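Local coordinates for protein mediator of RNA polymerase II transcription subunit 6 (Schizosaccharomyces pombe, PDB 4H61) that serves as a subunit of Mediator, the coactivator that relays signals from gene-specific regulators to the basal RNA polymerase II machinery, at residues A[33-38]-A[108-113]; A[86-91]-A[101-106]. One frame throughout, in Å; residues are numbered along the deposited sequence.

Interaction 1: A[33-38]-A[108-113]; sequences SQSPFY and ENIYMA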
# COMPACT_ATOMS: atom_id res chain seq x y z
N SER A 33 -5.62 -6.55 3.91
CA SER A 33 -6.91 -5.97 4.31
C SER A 33 -7.57 -6.62 5.52
O SER A 33 -8.38 -5.98 6.19
CB SER A 33 -7.88 -6.00 3.14
OG SER A 33 -7.39 -5.18 2.09
N GLN A 34 -7.24 -7.87 5.80
CA GLN A 34 -7.84 -8.56 6.93
C GLN A 34 -7.03 -8.32 8.21
O GLN A 34 -7.36 -8.83 9.28
CB GLN A 34 -7.96 -10.06 6.63
CG GLN A 34 -8.79 -10.38 5.38
CD GLN A 34 -10.28 -10.07 5.54
OE1 GLN A 34 -10.92 -10.47 6.53
NE2 GLN A 34 -10.85 -9.36 4.57
N SER A 35 -5.98 -7.51 8.09
CA SER A 35 -5.05 -7.29 9.19
C SER A 35 -5.34 -5.96 9.88
O SER A 35 -5.96 -5.07 9.29
CB SER A 35 -3.61 -7.30 8.68
OG SER A 35 -3.26 -6.02 8.16
N PRO A 36 -4.91 -5.82 11.15
CA PRO A 36 -5.11 -4.57 11.90
C PRO A 36 -4.26 -3.40 11.41
O PRO A 36 -4.30 -2.32 12.01
CB PRO A 36 -4.72 -4.95 13.33
CG PRO A 36 -3.87 -6.18 13.21
CD PRO A 36 -4.38 -6.91 11.99
N PHE A 37 -3.48 -3.60 10.36
CA PHE A 37 -2.69 -2.51 9.79
C PHE A 37 -3.52 -1.80 8.72
O PHE A 37 -3.27 -0.63 8.38
CB PHE A 37 -1.38 -3.05 9.21
CG PHE A 37 -0.52 -3.75 10.24
CD1 PHE A 37 0.07 -3.03 11.28
CD2 PHE A 37 -0.30 -5.12 10.17
CE1 PHE A 37 0.85 -3.66 12.22
CE2 PHE A 37 0.49 -5.77 11.11
CZ PHE A 37 1.06 -5.04 12.15
N TYR A 38 -4.52 -2.50 8.23
CA TYR A 38 -5.40 -1.95 7.21
C TYR A 38 -6.23 -0.81 7.79
O TYR A 38 -6.48 -0.77 8.99
CB TYR A 38 -6.30 -3.06 6.67
CG TYR A 38 -7.14 -2.66 5.49
CD1 TYR A 38 -6.55 -2.23 4.31
CD2 TYR A 38 -8.53 -2.73 5.55
CE1 TYR A 38 -7.32 -1.86 3.22
CE2 TYR A 38 -9.31 -2.36 4.46
CZ TYR A 38 -8.70 -1.93 3.30
OH TYR A 38 -9.47 -1.58 2.22
N GLU A 108 4.20 -14.72 5.08
CA GLU A 108 2.81 -14.60 5.54
C GLU A 108 2.67 -13.82 6.86
O GLU A 108 1.57 -13.66 7.39
CB GLU A 108 2.12 -15.97 5.60
CG GLU A 108 2.11 -16.67 4.25
CD GLU A 108 2.22 -18.18 4.37
OE1 GLU A 108 1.45 -18.78 5.15
OE2 GLU A 108 3.09 -18.76 3.68
N ASN A 109 3.80 -13.34 7.37
CA ASN A 109 3.82 -12.49 8.54
C ASN A 109 3.80 -11.03 8.13
O ASN A 109 4.66 -10.58 7.37
CB ASN A 109 5.06 -12.75 9.37
CG ASN A 109 4.80 -13.65 10.54
OD1 ASN A 109 4.47 -14.83 10.37
ND2 ASN A 109 4.95 -13.11 11.74
N ILE A 110 2.83 -10.28 8.65
CA ILE A 110 2.78 -8.86 8.40
C ILE A 110 3.20 -8.09 9.65
O ILE A 110 2.76 -8.40 10.76
CB ILE A 110 1.38 -8.42 7.95
CG1 ILE A 110 0.85 -9.35 6.87
CG2 ILE A 110 1.41 -6.97 7.47
CD1 ILE A 110 -0.45 -8.89 6.23
N TYR A 111 4.05 -7.09 9.46
CA TYR A 111 4.47 -6.20 10.53
C TYR A 111 5.02 -4.90 9.94
O TYR A 111 5.44 -4.88 8.77
CB TYR A 111 5.52 -6.88 11.43
CG TYR A 111 6.69 -7.49 10.68
CD1 TYR A 111 7.80 -6.73 10.35
CD2 TYR A 111 6.68 -8.84 10.32
CE1 TYR A 111 8.88 -7.28 9.66
CE2 TYR A 111 7.76 -9.40 9.63
CZ TYR A 111 8.85 -8.62 9.31
OH TYR A 111 9.92 -9.17 8.63
N MET A 112 5.00 -3.82 10.72
CA MET A 112 5.58 -2.55 10.29
C MET A 112 7.09 -2.69 10.17
O MET A 112 7.74 -3.35 10.98
CB MET A 112 5.27 -1.42 11.28
CG MET A 112 3.77 -1.20 11.54
SD MET A 112 3.38 0.06 12.79
CE MET A 112 4.28 1.46 12.11
N ALA A 113 7.65 -2.09 9.13
CA ALA A 113 9.09 -2.09 8.94
C ALA A 113 9.62 -1.00 9.83
O ALA A 113 8.85 -0.15 10.29
CB ALA A 113 9.42 -1.80 7.49

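Interaction 2: A[86-91]-A[101-106]; sequences IQKQNR and TVYFVC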
# COMPACT_ATOMS: atom_id res chain seq x y z
N ILE A 86 4.66 -3.24 1.43
CA ILE A 86 3.50 -2.39 1.22
C ILE A 86 3.71 -1.04 1.87
O ILE A 86 4.29 -0.96 2.95
CB ILE A 86 2.25 -3.05 1.83
CG1 ILE A 86 1.95 -4.37 1.11
CG2 ILE A 86 1.05 -2.12 1.75
CD1 ILE A 86 0.85 -5.15 1.74
N GLN A 87 3.26 0.02 1.21
CA GLN A 87 3.41 1.37 1.73
C GLN A 87 2.07 2.06 1.92
O GLN A 87 1.24 2.10 1.01
CB GLN A 87 4.27 2.20 0.78
CG GLN A 87 4.16 3.69 0.99
CD GLN A 87 5.14 4.45 0.12
OE1 GLN A 87 6.34 4.16 0.14
NE2 GLN A 87 4.64 5.42 -0.64
N LYS A 88 1.86 2.58 3.13
CA LYS A 88 0.72 3.45 3.41
C LYS A 88 1.14 4.86 3.03
O LYS A 88 2.22 5.30 3.43
CB LYS A 88 0.33 3.37 4.89
CG LYS A 88 -0.68 4.42 5.39
CD LYS A 88 -1.60 3.78 6.44
CE LYS A 88 -1.87 4.66 7.66
NZ LYS A 88 -0.88 4.45 8.76
N GLN A 89 0.31 5.54 2.26
CA GLN A 89 0.65 6.88 1.80
C GLN A 89 -0.58 7.79 1.74
O GLN A 89 -1.70 7.32 1.54
CB GLN A 89 1.31 6.82 0.43
CG GLN A 89 0.33 6.62 -0.73
CD GLN A 89 1.00 6.15 -2.01
OE1 GLN A 89 2.16 5.73 -2.00
NE2 GLN A 89 0.28 6.22 -3.12
N ASN A 90 -0.38 9.08 1.94
CA ASN A 90 -1.46 10.01 1.74
C ASN A 90 -1.27 10.69 0.40
O ASN A 90 -0.33 11.46 0.21
CB ASN A 90 -1.48 11.06 2.84
CG ASN A 90 -2.60 12.07 2.66
OD1 ASN A 90 -3.62 11.77 2.02
ND2 ASN A 90 -2.43 13.26 3.21
N ARG A 91 -2.15 10.39 -0.55
CA ARG A 91 -2.01 10.96 -1.88
C ARG A 91 -2.62 12.35 -1.95
O ARG A 91 -3.83 12.51 -1.76
CB ARG A 91 -2.62 10.03 -2.92
CG ARG A 91 -2.63 10.60 -4.31
CD ARG A 91 -2.62 9.50 -5.35
NE ARG A 91 -1.72 9.88 -6.43
CZ ARG A 91 -0.61 9.23 -6.74
NH1 ARG A 91 -0.28 8.13 -6.08
NH2 ARG A 91 0.15 9.67 -7.74
N THR A 101 3.76 5.12 6.44
CA THR A 101 4.45 3.98 7.04
C THR A 101 4.65 2.84 6.02
O THR A 101 3.97 2.80 4.98
CB THR A 101 3.75 3.46 8.34
OG1 THR A 101 3.58 2.04 8.29
CG2 THR A 101 2.40 4.12 8.54
N VAL A 102 5.60 1.95 6.27
CA VAL A 102 5.75 0.78 5.40
C VAL A 102 5.74 -0.54 6.17
O VAL A 102 6.17 -0.61 7.32
CB VAL A 102 6.96 0.89 4.41
CG1 VAL A 102 7.69 2.22 4.56
CG2 VAL A 102 7.91 -0.27 4.56
N TYR A 103 5.20 -1.58 5.54
CA TYR A 103 4.98 -2.85 6.21
C TYR A 103 5.64 -3.96 5.42
O TYR A 103 5.76 -3.88 4.19
CB TYR A 103 3.48 -3.15 6.32
CG TYR A 103 2.63 -1.97 6.73
CD1 TYR A 103 2.34 -0.94 5.83
CD2 TYR A 103 2.10 -1.88 8.02
CE1 TYR A 103 1.58 0.13 6.20
CE2 TYR A 103 1.32 -0.80 8.40
CZ TYR A 103 1.06 0.20 7.48
OH TYR A 103 0.30 1.29 7.82
N PHE A 104 6.07 -5.01 6.12
CA PHE A 104 6.59 -6.20 5.47
C PHE A 104 5.58 -7.33 5.51
O PHE A 104 4.91 -7.54 6.52
CB PHE A 104 7.90 -6.64 6.11
CG PHE A 104 9.03 -5.69 5.87
CD1 PHE A 104 8.98 -4.78 4.82
CD2 PHE A 104 10.15 -5.69 6.69
CE1 PHE A 104 10.02 -3.91 4.59
CE2 PHE A 104 11.20 -4.82 6.47
CZ PHE A 104 11.14 -3.92 5.42
N VAL A 105 5.46 -8.05 4.40
CA VAL A 105 4.71 -9.29 4.38
C VAL A 105 5.74 -10.38 4.10
O VAL A 105 5.99 -10.75 2.95
CB VAL A 105 3.61 -9.28 3.30
CG1 VAL A 105 2.72 -10.50 3.45
CG2 VAL A 105 2.78 -8.02 3.41
N CYS A 106 6.35 -10.87 5.17
CA CYS A 106 7.43 -11.83 5.06
C CYS A 106 6.98 -13.18 5.58
O CYS A 106 6.64 -13.32 6.76
CB CYS A 106 8.63 -11.33 5.86
SG CYS A 106 10.17 -12.18 5.51

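Interaction 1: A[33-38]-A[108-113]
Phe-37 lays its ring obliquely against strand 109-112, overlapping Ile-110, Tyr-111 and Met-112 in turn. On one flank CD2 of Phe-37 meets the CG2 branch of Ile-110 at 3.7 Å, the two side chains passing in opposite directions. Further along, CE2 of Phe-37 comes 3.5 Å from the carbonyl O of Ile-110, and CZ rests on the backbone at CA of Tyr-111. The other flank takes Met-112: its CG lies 3.9 Å from CE1 of Phe-37. The ring therefore spans both side chain and main chain, with no hydrogen bond across the contact. Ile-110 splits its work between branches, because a chi1 of -47° leaves CG2 for the ring and sends CG1 and CD1 toward Ser-35, where CD1 of Ile-110 lies 4.3 Å from CB of Ser-35.

The loop presents Phe-37 from a type I turn, Ser-35 to Tyr-38, closed by Tyr-38 N to Ser-35 O at 3.1 Å. Ser-35 OG also accepts from Phe-37 N at 3.3 Å, an ST turn, and is hydrogen-bonded to Phe-32 O, which ties the turn back to the preceding helix. With an alanine here instead of Phe-37, Ile-110 CG2 and Met-112 CG would probably lose their aromatic partner and a gap would open between turn and strand.

This buried packing joins the loop after helix 28-33 to a border strand of the antiparallel sheet. Phe-32 and Tyr-31 of that helix also pack on Ile-110, Trp-11 touches both Ser-35 and Ile-110, and strand 97-106 flanks 109-112 in the sheet.

Interaction 2: A[86-91]-A[101-106]
Ile-86 and Tyr-103 face each other as a hydrogen-bonded pair in an antiparallel beta hairpin, strands 83-91 and 97-106, which forms the middle of the sheet. Each satisfies the other's backbone: Ile-86 N donates to Tyr-103 O at 3.0 Å, and Tyr-103 N returns a bond to Ile-86 O at 2.8 Å. Lys-88 and Thr-101 form the next hydrogen-bonded pair, less evenly. Lys-88 N reaches Thr-101 O at 2.8 Å, whereas the reverse bond, Thr-101 N to Lys-88 O, is weak at 3.4 Å. Between them Gln-87 and Val-102 make a non-hydrogen-bonded pair; Val-102 CA gives a CA-H...O contact to Ile-86 O, so that this oxygen has both an N-H and a C-H near it. The backbone of Gln-87 bonds instead to Val-74, on the far neighbour strand 70-79.

Gln-87 and Val-102 share the face that helix 115-135 covers. There the amide of Gln-87 is held by a chain of bonds: NE2 donates to Gln-89 OE1 at 2.8 Å, in the plane of that carbonyl, and Gln-89 NE2 is in turn bonded to Gln-72 OE1.

On the opposite face, CD1 of Ile-86 packs on CG2 of Val-105 at 3.8 Å. The Tyr-103 ring takes the Ile-86 carbonyl and Lys-88 CB at its edge, and Phe-32 adds an edge-to-face ring contact. Lys-88 starts with CG anti to the backbone N (chi1 169°), then kinks further out and bends past the phenol, bringing its CD to 3.4 Å from Tyr-103 OH.

In the fold
The two interactions share a sheet and lie about 9 Å apart, centre to centre. Strand 109-112 of interaction 1 follows 97-106 of interaction 2 in the chain and pairs with it: Tyr-111 O is 2.7 Å from Phe-104 N, and Ala-113 N is 2.8 Å from Val-102 O, both probable hydrogen bonds. Ala-113 CB also packs on Phe-104 CZ at 3.4 Å. Side chains link them too. Met-112, beside the Phe-37 ring, touches Thr-101 and Tyr-103, while Ile-110 meets Val-105. Phe-32 of helix 28-33 contacts Phe-37 in one and Tyr-103 in the other, so helix 28-33 and the loop after it pack on the sheet face that carries Tyr-103.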